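Local coordinates for protein bitiscetin (Bitis arietans, PDB 1JWI) that binds von Willebrand factor and induces its interaction with platelet GPIbalpha through the A1 domain, so that platelets aggregate, at residues E29-E34 against N121-K126. Numbering follows the deposited sequence.
Sequences EKFCVE and NPFICK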
loop_
_atom_site.group_PDB
_atom_site.type_symbol
_atom_site.label_atom_id
_atom_site.label_comp_id
_atom_site.label_asym_id
_atom_site.label_seq_id
_atom_site.Cartn_x
_atom_site.Cartn_y
_atom_site.Cartn_z
ATOM N N GLU A 29 12.818 -0.657 15.696
ATOM C CA GLU A 29 12.754 -2.024 16.211
ATOM C C GLU A 29 14.045 -2.401 16.939
ATOM O O GLU A 29 14.005 -2.993 18.018
ATOM C CB GLU A 29 12.498 -3.011 15.064
ATOM C CG GLU A 29 12.684 -4.482 15.432
ATOM C CD GLU A 29 11.650 -4.993 16.415
ATOM O OE1 GLU A 29 11.766 -6.168 16.840
ATOM O OE2 GLU A 29 10.717 -4.232 16.759
ATOM N N LYS A 30 15.187 -2.059 16.347
ATOM C CA LYS A 30 16.478 -2.371 16.953
ATOM C C LYS A 30 16.665 -1.686 18.304
ATOM O O LYS A 30 17.258 -2.255 19.216
ATOM C CB LYS A 30 17.620 -1.972 16.015
ATOM C CG LYS A 30 17.801 -2.898 14.822
ATOM C CD LYS A 30 19.077 -2.560 14.053
ATOM C CE LYS A 30 19.369 -3.581 12.966
ATOM N NZ LYS A 30 18.320 -3.606 11.900
ATOM N N PHE A 31 16.160 -0.462 18.423
ATOM C CA PHE A 31 16.278 0.281 19.668
ATOM C C PHE A 31 15.420 -0.392 20.736
ATOM O O PHE A 31 15.838 -0.507 21.890
ATOM C CB PHE A 31 15.851 1.744 19.458
ATOM C CG PHE A 31 16.057 2.623 20.667
ATOM C CD1 PHE A 31 15.104 2.675 21.678
ATOM C CD2 PHE A 31 17.217 3.388 20.800
ATOM C CE1 PHE A 31 15.298 3.472 22.807
ATOM C CE2 PHE A 31 17.421 4.189 21.925
ATOM C CZ PHE A 31 16.459 4.232 22.931
ATOM N N CYS A 32 14.225 -0.845 20.355
ATOM C CA CYS A 32 13.337 -1.523 21.292
ATOM C C CYS A 32 13.984 -2.836 21.734
ATOM O O CYS A 32 13.924 -3.206 22.915
ATOM C CB CYS A 32 11.980 -1.835 20.644
ATOM S SG CYS A 32 10.864 -0.423 20.327
ATOM N N VAL A 33 14.577 -3.547 20.777
ATOM C CA VAL A 33 15.247 -4.810 21.069
ATOM C C VAL A 33 16.316 -4.532 22.129
ATOM O O VAL A 33 16.391 -5.219 23.151
ATOM C CB VAL A 33 15.916 -5.376 19.798
ATOM C CG1 VAL A 33 16.950 -6.433 20.156
ATOM C CG2 VAL A 33 14.853 -5.987 18.887
ATOM N N GLU A 34 17.134 -3.511 21.874
ATOM C CA GLU A 34 18.196 -3.116 22.792
ATOM C C GLU A 34 17.635 -2.931 24.201
ATOM O O GLU A 34 18.340 -3.138 25.191
ATOM C CB GLU A 34 18.852 -1.821 22.295
ATOM C CG GLU A 34 19.719 -1.121 23.325
ATOM C CD GLU A 34 20.325 0.166 22.802
ATOM O OE1 GLU A 34 21.006 0.872 23.584
ATOM O OE2 GLU A 34 20.133 0.465 21.603
ATOM N N ASN A 121 9.989 8.634 12.364
ATOM C CA ASN A 121 8.874 8.931 13.258
ATOM C C ASN A 121 9.162 8.473 14.671
ATOM O O ASN A 121 10.055 7.656 14.901
ATOM C CB ASN A 121 7.609 8.190 12.811
ATOM C CG ASN A 121 7.081 8.665 11.482
ATOM O OD1 ASN A 121 6.826 9.852 11.295
ATOM N ND2 ASN A 121 6.895 7.732 10.550
ATOM N N PRO A 122 8.416 9.009 15.647
ATOM C CA PRO A 122 8.662 8.555 17.013
ATOM C C PRO A 122 8.124 7.123 17.022
ATOM O O PRO A 122 7.491 6.686 16.048
ATOM C CB PRO A 122 7.826 9.522 17.859
ATOM C CG PRO A 122 6.727 9.933 16.943
ATOM C CD PRO A 122 7.449 10.118 15.626
ATOM N N PHE A 123 8.358 6.386 18.097
ATOM C CA PHE A 123 7.897 5.006 18.138
ATOM C C PHE A 123 7.564 4.523 19.536
ATOM O O PHE A 123 7.838 5.198 20.529
ATOM C CB PHE A 123 8.940 4.081 17.510
ATOM C CG PHE A 123 10.307 4.214 18.109
ATOM C CD1 PHE A 123 11.140 5.267 17.750
ATOM C CD2 PHE A 123 10.760 3.285 19.039
ATOM C CE1 PHE A 123 12.412 5.391 18.307
ATOM C CE2 PHE A 123 12.031 3.400 19.601
ATOM C CZ PHE A 123 12.859 4.460 19.234
ATOM N N ILE A 124 6.971 3.341 19.598
ATOM C CA ILE A 124 6.557 2.771 20.864
ATOM C C ILE A 124 7.078 1.359 21.064
ATOM O O ILE A 124 6.836 0.471 20.243
ATOM C CB ILE A 124 5.020 2.751 20.961
ATOM C CG1 ILE A 124 4.587 2.017 22.229
ATOM C CG2 ILE A 124 4.435 2.078 19.727
ATOM C CD1 ILE A 124 3.102 1.804 22.328
ATOM N N CYS A 125 7.793 1.169 22.171
ATOM C CA CYS A 125 8.348 -0.128 22.527
ATOM C C CYS A 125 7.459 -0.837 23.548
ATOM O O CYS A 125 6.708 -0.204 24.299
ATOM C CB CYS A 125 9.752 0.033 23.112
ATOM S SG CYS A 125 10.986 0.740 21.980
ATOM N N LYS A 126 7.548 -2.159 23.550
ATOM C CA LYS A 126 6.787 -2.997 24.461
ATOM C C LYS A 126 7.688 -4.157 24.885
ATOM O O LYS A 126 8.336 -4.790 24.045
ATOM C CB LYS A 126 5.538 -3.520 23.752
ATOM C CG LYS A 126 4.770 -4.597 24.492
ATOM C CD LYS A 126 3.587 -5.042 23.650
ATOM C CE LYS A 126 2.866 -6.228 24.261
ATOM N NZ LYS A 126 1.782 -6.718 23.358
#
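The disulfide between C32 and C125 is the conserved bond of C-type lectin-like domains that ties the first helix to the last strand. The two CA atoms lie 5.3 Å apart, and the bridge has a left-handed sense, with a torsion of -86° about the SG-SG bond. In both cysteines SG stands anti to the carbonyl carbon and beside the backbone N, so the two half-bridges leave their backbones in the same way. No hydrogen bond runs between helix and strand here; the covalent link is supplemented by aromatic packing. F123, two residues before C125 on the strand, also sends its side chain toward the helix. With chi1 at 54°, its CG is wedged between the backbone N and the carbonyl carbon, and the ring reaches past the disulfide to F31. CD2 of F123 comes within 3.9 Å of C32 SG, and the sulfur sits at the ring edge, 5.1 Å from the centroid, rather than over the face. The outer rim of the same ring then meets F31, where F123 CZ is 3.8 Å from F31 CD1. The two phenyl planes are inclined at 75° in an offset edge-to-face pair, F123 presenting its edge. F31 and C32 thus use successive helix positions to engage one aromatic ring. The contact is largely buried, and F19 of strand 14-20 extends the cluster, packing edge-to-face with F31 and also meeting the F123 ring. Strand 121-126 runs between strands 14-20 and 38-39 in the antiparallel sheet; L39 touches both C32 and F123, while W67 of strand 66-72 adds to the packing around F123. I124 points away from helix 25-34 and packs on I68 of strand 66-72.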